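Long-range contacts in DUF357 domain-containing protein (Archaeoglobus fulgidus DSM 4304, PDB 2OO2), which is of unknown function but folds as a small three-helix bundle with a two-stranded antiparallel sheet and pairs with a second copy of itself: residues L15-E19 and I39-R43; L7-T11 and L51-F55; E24-D28 and K73-T77. One frame throughout, in Å; residues are numbered along the deposited sequence.

Interaction 1 (L15-E19 and I39-R43); sequences LERIE and ISDSR
Ile18 and Ile39 meet between helices 3-21 and 29-47, where CG2 of Ile18 lies 3.6 Å from CG1 of Ile39. Beside them Leu15 reaches across with its CG anti to the backbone N (chi1 -170°), which carries both methyls to the other helix. CD1 of Leu15 sits 4.1 Å from CG2 of Ile39 and 3.7 Å from OG of Ser42, while CD2 rests 4.0 Å from CG of Arg43, the leucine and arginine side chains crossing nearly at right angles. At the outer edge of the contact, NH1 of Arg43 forms a salt bridge with OE2 of Glu19 at 2.7 Å. The carboxylate approaches the edge of the guanidinium, the two planes being 35° apart, although the exact place of OE2 is less certain. Beneath this pair, CG2 of Ile39 lies 3.4 Å above one guanidinium face, offset toward its rim, and CG of Glu19 also packs on that methyl, so the ion pair roofs the apolar layer. The two helices run antiparallel, 149° between their directions and 11.1 Å between the axes of these segments, as neighbours in a three-helix bundle whose third member is helix 51-70. Without the carboxylate of Glu19, as with an alanine here, the guanidinium of Arg43 would probably lose its close acidic partner and be freer to turn, and CG2 of Ile39 would lose one of its contacts. Farther out, Arg43 has a second acidic neighbour in Glu36, a long and weak ion pair. On the inner side, Ser42 is directed to the third helix by a hydrogen bond from its OG to the carbonyl O of Ala54, which satisfies a buried hydroxyl. Ile18 rests on Ala61 and Trp62 of the same helix, and Ser42 also touches Val58.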
ATOM      1  N   LEU A  15     -11.229   0.516  -5.275  1.00 28.94           N
ATOM      2  CA  LEU A  15     -11.479   1.883  -5.594  1.00 31.44           C
ATOM      3  C   LEU A  15     -12.932   2.251  -5.390  1.00 32.33           C
ATOM      4  O   LEU A  15     -13.219   3.264  -4.792  1.00 33.19           O
ATOM      5  CB  LEU A  15     -10.992   2.234  -6.990  1.00 31.33           C
ATOM      6  CG  LEU A  15     -10.913   3.618  -7.548  1.00 33.03           C
ATOM      7  CD1 LEU A  15     -10.005   4.569  -6.786  1.00 23.85           C
ATOM      8  CD2 LEU A  15     -10.321   3.445  -8.950  1.00 31.25           C
ATOM      9  N   GLU A  16     -13.875   1.431  -5.843  1.00 32.88           N
ATOM     10  CA  GLU A  16     -15.267   1.736  -5.556  1.00 34.08           C
ATOM     11  C   GLU A  16     -15.543   1.703  -4.015  1.00 32.98           C
ATOM     12  O   GLU A  16     -16.319   2.496  -3.528  1.00 33.30           O
ATOM     13  CB  GLU A  16     -16.163   0.778  -6.256  1.00 35.45           C
ATOM     14  CG  GLU A  16     -15.959   0.821  -7.752  1.00 41.26           C
ATOM     15  CD  GLU A  16     -16.709  -0.340  -8.470  1.00 48.21           C
ATOM     16  OE1 GLU A  16     -17.200  -1.307  -7.804  1.00 48.27           O
ATOM     17  OE2 GLU A  16     -16.791  -0.256  -9.717  1.00 53.77           O
ATOM     18  N   ARG A  17     -14.865   0.844  -3.279  1.00 31.68           N
ATOM     19  CA  ARG A  17     -15.080   0.729  -1.839  1.00 32.14           C
ATOM     20  C   ARG A  17     -14.550   2.015  -1.184  1.00 32.53           C
ATOM     21  O   ARG A  17     -15.248   2.584  -0.339  1.00 33.72           O
ATOM     22  CB  ARG A  17     -14.400  -0.531  -1.267  1.00 30.77           C
ATOM     23  CG  ARG A  17     -15.198  -1.865  -1.574  1.00 28.46           C
ATOM     24  CD  ARG A  17     -14.340  -3.042  -1.292  1.00 25.48           C
ATOM     25  NE  ARG A  17     -15.047  -4.297  -1.616  1.00 29.97           N
ATOM     26  CZ  ARG A  17     -14.508  -5.496  -1.390  1.00 30.55           C
ATOM     27  NH1 ARG A  17     -13.288  -5.600  -0.870  1.00 32.44           N
ATOM     28  NH2 ARG A  17     -15.174  -6.586  -1.717  1.00 30.61           N
ATOM     29  N   ILE A  18     -13.366   2.491  -1.583  1.00 32.08           N
ATOM     30  CA  ILE A  18     -12.731   3.623  -0.836  1.00 33.32           C
ATOM     31  C   ILE A  18     -13.412   4.967  -1.137  1.00 34.26           C
ATOM     32  O   ILE A  18     -13.497   5.889  -0.283  1.00 34.58           O
ATOM     33  CB  ILE A  18     -11.199   3.642  -1.080  1.00 34.11           C
ATOM     34  CG1 ILE A  18     -10.515   4.409   0.048  1.00 30.41           C
ATOM     35  CG2 ILE A  18     -10.790   4.159  -2.515  1.00 32.37           C
ATOM     36  CD1 ILE A  18      -8.940   4.340  -0.015  1.00 33.18           C
ATOM     37  N   GLU A  19     -13.923   5.090  -2.360  1.00 34.85           N
ATOM     38  CA  GLU A  19     -14.682   6.292  -2.786  1.00 36.73           C
ATOM     39  C   GLU A  19     -15.891   6.466  -1.875  1.00 36.50           C
ATOM     40  O   GLU A  19     -16.265   7.575  -1.531  1.00 37.06           O
ATOM     41  CB  GLU A  19     -15.048   6.182  -4.303  1.00 36.12           C
ATOM     42  CG  GLU A  19     -13.857   6.538  -5.163  1.00 35.86           C
ATOM     43  CD  GLU A  19     -14.061   6.259  -6.680  1.00 40.26           C
ATOM     44  OE1 GLU A  19     -14.996   5.510  -7.015  1.00 44.17           O
ATOM     45  OE2 GLU A  19     -13.307   6.835  -7.494  1.00 43.98           O
ATOM     46  N   ILE A  39      -6.310   8.318  -4.228  1.00 23.63           N
ATOM     47  CA  ILE A  39      -7.627   8.038  -4.965  1.00 28.18           C
ATOM     48  C   ILE A  39      -7.677   8.679  -6.354  1.00 28.83           C
ATOM     49  O   ILE A  39      -7.930   7.942  -7.390  1.00 25.89           O
ATOM     50  CB  ILE A  39      -8.955   8.366  -4.214  1.00 26.18           C
ATOM     51  CG1 ILE A  39      -9.218   7.374  -3.077  1.00 27.82           C
ATOM     52  CG2 ILE A  39     -10.234   8.349  -5.184  1.00 29.03           C
ATOM     53  CD1 ILE A  39     -10.011   8.110  -1.870  1.00 28.93           C
ATOM     54  N   SER A  40      -7.419  10.004  -6.412  1.00 28.06           N
ATOM     55  CA  SER A  40      -7.356  10.718  -7.733  1.00 29.73           C
ATOM     56  C   SER A  40      -6.380  10.021  -8.708  1.00 27.39           C
ATOM     57  O   SER A  40      -6.731   9.716  -9.918  1.00 28.20           O
ATOM     58  CB  SER A  40      -6.935  12.180  -7.582  1.00 27.60           C
ATOM     59  OG  SER A  40      -7.006  12.857  -8.839  1.00 34.00           O
ATOM     60  N   ASP A  41      -5.152   9.773  -8.217  1.00 25.77           N
ATOM     61  CA  ASP A  41      -4.098   9.127  -9.000  1.00 27.62           C
ATOM     62  C   ASP A  41      -4.538   7.720  -9.413  1.00 28.36           C
ATOM     63  O   ASP A  41      -4.431   7.343 -10.676  1.00 26.03           O
ATOM     64  CB  ASP A  41      -2.817   9.057  -8.144  1.00 27.01           C
ATOM     65  CG  ASP A  41      -1.928  10.282  -8.277  1.00 26.62           C
ATOM     66  OD1 ASP A  41      -2.309  11.348  -8.808  1.00 30.13           O
ATOM     67  OD2 ASP A  41      -0.759  10.093  -7.880  1.00 34.24           O
ATOM     68  N   SER A  42      -5.037   6.883  -8.469  1.00 25.12           N
ATOM     69  CA  SER A  42      -5.519   5.506  -8.956  1.00 29.62           C
ATOM     70  C   SER A  42      -6.526   5.599 -10.103  1.00 29.50           C
ATOM     71  O   SER A  42      -6.415   4.811 -11.177  1.00 27.94           O
ATOM     72  CB  SER A  42      -6.111   4.791  -7.737  1.00 30.40           C
ATOM     73  OG  SER A  42      -6.708   3.543  -8.032  1.00 29.36           O
ATOM     74  N   ARG A  43      -7.541   6.477  -9.916  1.00 30.41           N
ATOM     75  CA  ARG A  43      -8.615   6.772 -10.950  1.00 32.71           C
ATOM     76  C   ARG A  43      -7.979   7.123 -12.283  1.00 33.17           C
ATOM     77  O   ARG A  43      -8.340   6.518 -13.343  1.00 31.79           O
ATOM     78  CB  ARG A  43      -9.571   7.910 -10.478  1.00 33.07           C
ATOM     79  CG  ARG A  43     -10.669   7.366  -9.550  1.00 34.54           C
ATOM     80  CD  ARG A  43     -11.977   8.220  -9.549  1.00 38.88           C
ATOM     81  NE  ARG A  43     -11.667   9.587  -9.109  1.00 50.74           N
ATOM     82  CZ  ARG A  43     -12.036  10.151  -7.954  1.00 55.63           C
ATOM     83  NH1 ARG A  43     -12.813   9.503  -7.067  1.00 55.52           N
ATOM     84  NH2 ARG A  43     -11.617  11.394  -7.691  1.00 58.02           N
TER

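Interaction 2 (L7-T11 and L51-F55); sequences LRRET and LVRAF
Leu7 wedges into helix 51-70 with its two methyls divided between neighbours: CD1 lies 3.7 Å from CB of Leu51, and CD2 3.9 Å from CB of Phe55. Close by, OG1 of Thr11 comes to 3.4 Å from CB of Phe55 and meets the ring at its edge, near the ring plane, while CG2 of Thr11 packs 4.0 Å from CB of Ala54. The threonine hydroxyl stands beside its own backbone N (chi1 -56°) and donates back to the carbonyl O of Leu7 at 2.7 Å. That oxygen also accepts the helical bond from Thr11 N, the two donors arriving from opposite faces of the carbonyl plane. The segments run nearly parallel, 23° apart with axes 9.7 Å from each other, joining the first and third helices of the bundle. The solvent side is looser: Arg8 touches mainly through its aliphatic stem, CG lying 3.7 Å from CD2 of Leu51, while its guanidinium has a weak, long ion pair with Glu4. Glu10 faces the second subunit instead; its CB touches the Phe55 ring at CE1, and its carboxylate bridges to Arg53 of that subunit, whose Val52 also packs on Leu7. No hydrogen bond spans the two helices here; apolar contact joins them, and the threonine hydroxyl is accommodated because its own helix satisfies it, with charged groups kept toward the outside and the subunit interface.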
ATOM      1  N   LEU A   7      -5.858  -7.633 -12.148  1.00 39.31           N
ATOM      2  CA  LEU A   7      -5.553  -6.239 -11.678  1.00 38.50           C
ATOM      3  C   LEU A   7      -6.684  -5.224 -11.855  1.00 38.40           C
ATOM      4  O   LEU A   7      -6.893  -4.370 -11.021  1.00 35.36           O
ATOM      5  CB  LEU A   7      -4.287  -5.652 -12.335  1.00 39.33           C
ATOM      6  CG  LEU A   7      -2.884  -5.993 -11.896  1.00 38.00           C
ATOM      7  CD1 LEU A   7      -1.931  -5.372 -12.854  1.00 38.69           C
ATOM      8  CD2 LEU A   7      -2.628  -5.452 -10.478  1.00 39.31           C
ATOM      9  N   ARG A   8      -7.364  -5.252 -12.990  1.00 36.26           N
ATOM     10  CA  ARG A   8      -8.540  -4.439 -13.218  1.00 37.62           C
ATOM     11  C   ARG A   8      -9.631  -4.726 -12.228  1.00 37.06           C
ATOM     12  O   ARG A   8     -10.172  -3.765 -11.660  1.00 36.51           O
ATOM     13  CB  ARG A   8      -9.142  -4.700 -14.613  1.00 38.99           C
ATOM     14  CG  ARG A   8      -8.557  -3.878 -15.667  1.00 43.29           C
ATOM     15  CD  ARG A   8      -9.477  -3.883 -16.888  1.00 51.75           C
ATOM     16  NE  ARG A   8      -8.642  -3.955 -18.089  1.00 55.53           N
ATOM     17  CZ  ARG A   8      -8.506  -5.050 -18.844  1.00 62.07           C
ATOM     18  NH1 ARG A   8      -9.165  -6.181 -18.542  1.00 62.47           N
ATOM     19  NH2 ARG A   8      -7.708  -5.017 -19.921  1.00 62.79           N
ATOM     20  N   ARG A   9      -9.963  -6.006 -11.998  1.00 36.90           N
ATOM     21  CA  ARG A   9     -11.070  -6.361 -11.103  1.00 37.24           C
ATOM     22  C   ARG A   9     -10.747  -5.842  -9.672  1.00 35.22           C
ATOM     23  O   ARG A   9     -11.623  -5.301  -9.039  1.00 35.63           O
ATOM     24  CB  ARG A   9     -11.336  -7.858 -10.984  1.00 39.00           C
ATOM     25  CG  ARG A   9     -11.862  -8.451 -12.297  1.00 45.97           C
ATOM     26  CD  ARG A   9     -12.924  -9.536 -12.111  1.00 55.17           C
ATOM     27  NE  ARG A   9     -13.217 -10.098 -13.432  1.00 62.22           N
ATOM     28  CZ  ARG A   9     -12.846 -11.313 -13.834  1.00 65.99           C
ATOM     29  NH1 ARG A   9     -12.192 -12.133 -13.000  1.00 68.14           N
ATOM     30  NH2 ARG A   9     -13.146 -11.718 -15.070  1.00 67.31           N
ATOM     31  N   GLU A  10      -9.532  -6.089  -9.203  1.00 33.13           N
ATOM     32  CA  GLU A  10      -9.130  -5.738  -7.790  1.00 32.83           C
ATOM     33  C   GLU A  10      -9.038  -4.229  -7.593  1.00 32.04           C
ATOM     34  O   GLU A  10      -9.308  -3.694  -6.482  1.00 34.02           O
ATOM     35  CB  GLU A  10      -7.775  -6.363  -7.441  1.00 33.09           C
ATOM     36  CG  GLU A  10      -7.758  -7.856  -7.101  1.00 37.99           C
ATOM     37  CD  GLU A  10      -8.527  -8.164  -5.812  1.00 46.15           C
ATOM     38  OE1 GLU A  10      -8.081  -7.763  -4.675  1.00 46.29           O
ATOM     39  OE2 GLU A  10      -9.597  -8.790  -5.956  1.00 47.18           O
ATOM     40  N   THR A  11      -8.496  -3.545  -8.602  1.00 31.67           N
ATOM     41  CA  THR A  11      -8.371  -2.070  -8.543  1.00 31.30           C
ATOM     42  C   THR A  11      -9.728  -1.409  -8.477  1.00 31.43           C
ATOM     43  O   THR A  11     -10.017  -0.533  -7.591  1.00 31.98           O
ATOM     44  CB  THR A  11      -7.499  -1.484  -9.733  1.00 29.92           C
ATOM     45  OG1 THR A  11      -6.225  -2.131  -9.712  1.00 28.12           O
ATOM     46  CG2 THR A  11      -7.347   0.061  -9.548  1.00 31.31           C
ATOM     47  N   LEU A  51      -2.228  -0.150 -15.228  1.00 30.59           N
ATOM     48  CA  LEU A  51      -2.811  -1.012 -14.150  1.00 30.55           C
ATOM     49  C   LEU A  51      -1.948  -1.171 -12.912  1.00 30.59           C
ATOM     50  O   LEU A  51      -2.498  -1.052 -11.743  1.00 30.96           O
ATOM     51  CB  LEU A  51      -3.232  -2.383 -14.701  1.00 31.68           C
ATOM     52  CG  LEU A  51      -4.329  -2.266 -15.741  1.00 33.36           C
ATOM     53  CD1 LEU A  51      -4.611  -3.696 -16.266  1.00 32.26           C
ATOM     54  CD2 LEU A  51      -5.594  -1.666 -15.211  1.00 34.72           C
ATOM     55  N   VAL A  52      -0.636  -1.324 -13.109  1.00 28.59           N
ATOM     56  CA  VAL A  52       0.257  -1.524 -11.948  1.00 29.97           C
ATOM     57  C   VAL A  52       0.207  -0.233 -11.105  1.00 29.92           C
ATOM     58  O   VAL A  52       0.051  -0.298  -9.834  1.00 30.53           O
ATOM     59  CB  VAL A  52       1.709  -1.740 -12.344  1.00 30.90           C
ATOM     60  CG1 VAL A  52       2.542  -2.037 -11.183  1.00 28.20           C
ATOM     61  CG2 VAL A  52       1.825  -3.009 -13.254  1.00 27.33           C
ATOM     62  N   ARG A  53       0.355   0.923 -11.771  1.00 28.94           N
ATOM     63  CA  ARG A  53       0.350   2.216 -10.949  1.00 29.63           C
ATOM     64  C   ARG A  53      -1.061   2.422 -10.439  1.00 29.59           C
ATOM     65  O   ARG A  53      -1.266   2.904  -9.275  1.00 27.96           O
ATOM     66  CB  ARG A  53       0.829   3.439 -11.724  1.00 28.95           C
ATOM     67  CG  ARG A  53       2.247   3.398 -12.283  1.00 35.39           C
ATOM     68  CD  ARG A  53       3.354   3.519 -11.251  1.00 47.28           C
ATOM     69  NE  ARG A  53       3.832   2.188 -10.823  1.00 54.60           N
ATOM     70  CZ  ARG A  53       4.997   1.937 -10.231  1.00 55.46           C
ATOM     71  NH1 ARG A  53       5.290   0.693  -9.887  1.00 57.34           N
ATOM     72  NH2 ARG A  53       5.861   2.923  -9.978  1.00 60.43           N
ATOM     73  N   ALA A  54      -2.076   2.049 -11.207  1.00 27.29           N
ATOM     74  CA  ALA A  54      -3.431   2.214 -10.694  1.00 29.37           C
ATOM     75  C   ALA A  54      -3.632   1.413  -9.418  1.00 30.00           C
ATOM     76  O   ALA A  54      -4.207   1.934  -8.473  1.00 28.10           O
ATOM     77  CB  ALA A  54      -4.510   1.865 -11.660  1.00 28.81           C
ATOM     78  N   PHE A  55      -3.245   0.135  -9.426  1.00 27.39           N
ATOM     79  CA  PHE A  55      -3.378  -0.689  -8.238  1.00 28.10           C
ATOM     80  C   PHE A  55      -2.495  -0.180  -7.094  1.00 26.11           C
ATOM     81  O   PHE A  55      -2.957  -0.062  -5.891  1.00 28.65           O
ATOM     82  CB  PHE A  55      -3.048  -2.120  -8.527  1.00 26.66           C
ATOM     83  CG  PHE A  55      -3.243  -3.074  -7.387  1.00 24.37           C
ATOM     84  CD1 PHE A  55      -4.494  -3.368  -6.859  1.00 26.90           C
ATOM     85  CD2 PHE A  55      -2.085  -3.741  -6.889  1.00 22.45           C
ATOM     86  CE1 PHE A  55      -4.622  -4.328  -5.854  1.00 21.04           C
ATOM     87  CE2 PHE A  55      -2.235  -4.795  -5.902  1.00 21.93           C
ATOM     88  CZ  PHE A  55      -3.519  -5.034  -5.389  1.00 21.03           C
TER

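Interaction 3 (E24-D28 and K73-T77); sequences EIEGD and KLHET
Glu26 and His75 form the hydrogen-bonded pair at the centre of a two-stranded antiparallel sheet. Glu26 N donates to His75 O, and His75 N returns a bond to Glu26 O, each at 2.8 Å. Beyond them the ladder continues from Asp28 N to Lys73 O at 2.9 Å, nearly straight with 174° at the hydrogen, and from Thr77 N to Glu24 O, also at 2.9 Å. Thr77 OG1 adds a weak bond to that last carbonyl. Ile25 with Glu76 and Gly27 with Leu74 are the non-hydrogen-bonded pairs. The backbone angles of Gly27 would jam a CB against the carbonyl O of the residue before, and it would also collide with Lys73 O and Leu74 CA. On the inner face, CD1 of Ile25 meets CD1 of Leu74 at 3.6 Å, Ile25 having turned CG1 between its backbone N and carbonyl carbon (chi1 64°). These two side chains pack on the helices: Met32 of helix 29-47 touches both, with Leu65 against Ile25 and Leu69 against Leu74 on helix 51-70. Outward, the side chains of Glu26 and Thr77 cross at about a right angle, CG of Glu26 near OG1 of Thr77. Asp28 and Lys73 lie side by side, OD1 and NZ 4.1 Å apart, too far for a salt bridge. Asp28 is the N-cap of helix 29-47, its OD2 accepting from Phe31 N, while the carboxylates of Glu24 and Glu76 each pair with Arg21. Main-chain bonds thus hold the sheet along its length, its apolar side against the helices; the helix start answers Asp28, and Arg21 probably offsets the like charges of Glu24 and Glu76.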
ATOM      1  N   GLU A  24     -17.024   8.414   5.000  1.00 45.44           N
ATOM      2  CA  GLU A  24     -17.468   7.981   6.323  1.00 46.23           C
ATOM      3  C   GLU A  24     -16.506   8.335   7.443  1.00 46.29           C
ATOM      4  O   GLU A  24     -16.801   8.089   8.603  1.00 47.60           O
ATOM      5  CB  GLU A  24     -17.706   6.453   6.333  1.00 46.26           C
ATOM      6  CG  GLU A  24     -18.764   6.013   5.334  1.00 47.12           C
ATOM      7  CD  GLU A  24     -18.719   4.544   5.058  1.00 49.44           C
ATOM      8  OE1 GLU A  24     -17.994   3.814   5.775  1.00 47.18           O
ATOM      9  OE2 GLU A  24     -19.422   4.118   4.109  1.00 53.62           O
ATOM     10  N   ILE A  25     -15.349   8.891   7.104  1.00 46.27           N
ATOM     11  CA  ILE A  25     -14.307   9.093   8.103  1.00 46.88           C
ATOM     12  C   ILE A  25     -13.872  10.571   8.156  1.00 47.63           C
ATOM     13  O   ILE A  25     -14.025  11.323   7.190  1.00 48.28           O
ATOM     14  CB  ILE A  25     -13.103   8.191   7.810  1.00 46.66           C
ATOM     15  CG1 ILE A  25     -12.475   8.576   6.486  1.00 48.21           C
ATOM     16  CG2 ILE A  25     -13.524   6.705   7.761  1.00 44.07           C
ATOM     17  CD1 ILE A  25     -11.024   8.346   6.479  1.00 49.60           C
ATOM     18  N   GLU A  26     -13.352  11.001   9.288  1.00 47.84           N
ATOM     19  CA  GLU A  26     -12.854  12.363   9.352  1.00 48.79           C
ATOM     20  C   GLU A  26     -11.564  12.439  10.171  1.00 47.71           C
ATOM     21  O   GLU A  26     -11.234  11.500  10.894  1.00 47.73           O
ATOM     22  CB  GLU A  26     -13.940  13.265   9.925  1.00 48.73           C
ATOM     23  CG  GLU A  26     -14.524  12.711  11.198  1.00 53.57           C
ATOM     24  CD  GLU A  26     -15.493  13.670  11.893  1.00 57.43           C
ATOM     25  OE1 GLU A  26     -16.108  14.515  11.209  1.00 58.03           O
ATOM     26  OE2 GLU A  26     -15.635  13.557  13.138  1.00 60.87           O
ATOM     27  N   GLY A  27     -10.819  13.528  10.031  1.00 47.55           N
ATOM     28  CA  GLY A  27      -9.672  13.745  10.906  1.00 47.75           C
ATOM     29  C   GLY A  27      -8.567  14.623  10.358  1.00 47.41           C
ATOM     30  O   GLY A  27      -8.831  15.658   9.717  1.00 47.50           O
ATOM     31  N   ASP A  28      -7.329  14.203  10.632  1.00 47.46           N
ATOM     32  CA  ASP A  28      -6.118  14.908  10.211  1.00 48.23           C
ATOM     33  C   ASP A  28      -6.110  15.204   8.713  1.00 48.58           C
ATOM     34  O   ASP A  28      -6.198  14.277   7.876  1.00 47.03           O
ATOM     35  CB  ASP A  28      -4.883  14.090  10.576  1.00 48.46           C
ATOM     36  CG  ASP A  28      -3.588  14.819  10.259  1.00 51.91           C
ATOM     37  OD1 ASP A  28      -3.101  15.569  11.138  1.00 56.10           O
ATOM     38  OD2 ASP A  28      -3.065  14.674   9.128  1.00 53.44           O
ATOM     39  N   LYS A  73      -5.450   9.041  13.996  1.00 44.46           N
ATOM     40  CA  LYS A  73      -5.405  10.301  13.239  1.00 44.89           C
ATOM     41  C   LYS A  73      -6.694  10.535  12.441  1.00 44.29           C
ATOM     42  O   LYS A  73      -6.966  11.669  11.996  1.00 45.04           O
ATOM     43  CB  LYS A  73      -4.197  10.322  12.295  1.00 45.11           C
ATOM     44  CG  LYS A  73      -2.839  10.396  12.975  1.00 48.67           C
ATOM     45  CD  LYS A  73      -2.517  11.827  13.441  1.00 52.57           C
ATOM     46  CE  LYS A  73      -1.038  11.989  13.798  1.00 54.02           C
ATOM     47  NZ  LYS A  73      -0.634  13.398  13.528  1.00 56.39           N
ATOM     48  N   LEU A  74      -7.466   9.448  12.265  1.00 43.31           N
ATOM     49  CA  LEU A  74      -8.737   9.434  11.565  1.00 42.07           C
ATOM     50  C   LEU A  74      -9.728   8.702  12.430  1.00 42.49           C
ATOM     51  O   LEU A  74      -9.346   7.813  13.160  1.00 40.77           O
ATOM     52  CB  LEU A  74      -8.631   8.663  10.216  1.00 41.02           C
ATOM     53  CG  LEU A  74      -7.684   9.225   9.186  1.00 40.69           C
ATOM     54  CD1 LEU A  74      -7.700   8.385   7.874  1.00 39.83           C
ATOM     55  CD2 LEU A  74      -8.077  10.666   8.918  1.00 42.74           C
ATOM     56  N   HIS A  75     -11.006   9.052  12.267  1.00 44.59           N
ATOM     57  CA  HIS A  75     -12.092   8.508  13.074  1.00 47.90           C
ATOM     58  C   HIS A  75     -13.295   8.297  12.192  1.00 48.49           C
ATOM     59  O   HIS A  75     -13.528   9.098  11.291  1.00 47.84           O
ATOM     60  CB  HIS A  75     -12.458   9.534  14.172  1.00 48.13           C
ATOM     61  CG  HIS A  75     -11.252  10.138  14.823  1.00 52.85           C
ATOM     62  ND1 HIS A  75     -10.477   9.446  15.738  1.00 56.75           N
ATOM     63  CD2 HIS A  75     -10.628  11.326  14.623  1.00 57.31           C
ATOM     64  CE1 HIS A  75      -9.452  10.200  16.104  1.00 57.60           C
ATOM     65  NE2 HIS A  75      -9.517  11.344  15.442  1.00 58.27           N
ATOM     66  N   GLU A  76     -14.091   7.273  12.487  1.00 50.56           N
ATOM     67  CA  GLU A  76     -15.359   7.071  11.794  1.00 53.15           C
ATOM     68  C   GLU A  76     -16.358   8.107  12.286  1.00 54.05           C
ATOM     69  O   GLU A  76     -16.384   8.372  13.475  1.00 54.56           O
ATOM     70  CB  GLU A  76     -15.849   5.623  11.970  1.00 53.77           C
ATOM     71  CG  GLU A  76     -15.680   4.777  10.674  1.00 55.80           C
ATOM     72  CD  GLU A  76     -15.065   3.397  10.918  1.00 58.74           C
ATOM     73  OE1 GLU A  76     -15.692   2.541  11.575  1.00 60.48           O
ATOM     74  OE2 GLU A  76     -13.942   3.148  10.425  1.00 58.97           O
ATOM     75  N   THR A  77     -17.129   8.724  11.378  1.00 55.26           N
ATOM     76  CA  THR A  77     -18.025   9.858  11.721  1.00 56.41           C
ATOM     77  C   THR A  77     -19.160   9.566  12.727  1.00 56.76           C
ATOM     78  O   THR A  77     -19.661   8.441  12.835  1.00 57.94           O
ATOM     79  CB  THR A  77     -18.620  10.546  10.476  1.00 56.30           C
ATOM     80  OG1 THR A  77     -17.561  11.057   9.660  1.00 56.55           O
ATOM     81  CG2 THR A  77     -19.510  11.722  10.900  1.00 57.78           C
TER

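In the fold
Interactions 1 and 2 share helix 3-21, which meets helix 29-47 in one and helix 51-70 in the other; their centres lie 11 Å apart. They join at Ser42, whose hydroxyl reaches Ala54 and also packs on CG2 of Thr11, so all three helices converge there. Interaction 3 joins the strands that follow helices 3-21 and 51-70, at the far end of the bundle: its centre is 17 Å from that of interaction 1 and 26 Å from that of interaction 2, on the other side of the chain's centre. Interaction 2 includes residues that reach the second subunit; interaction 1 does not.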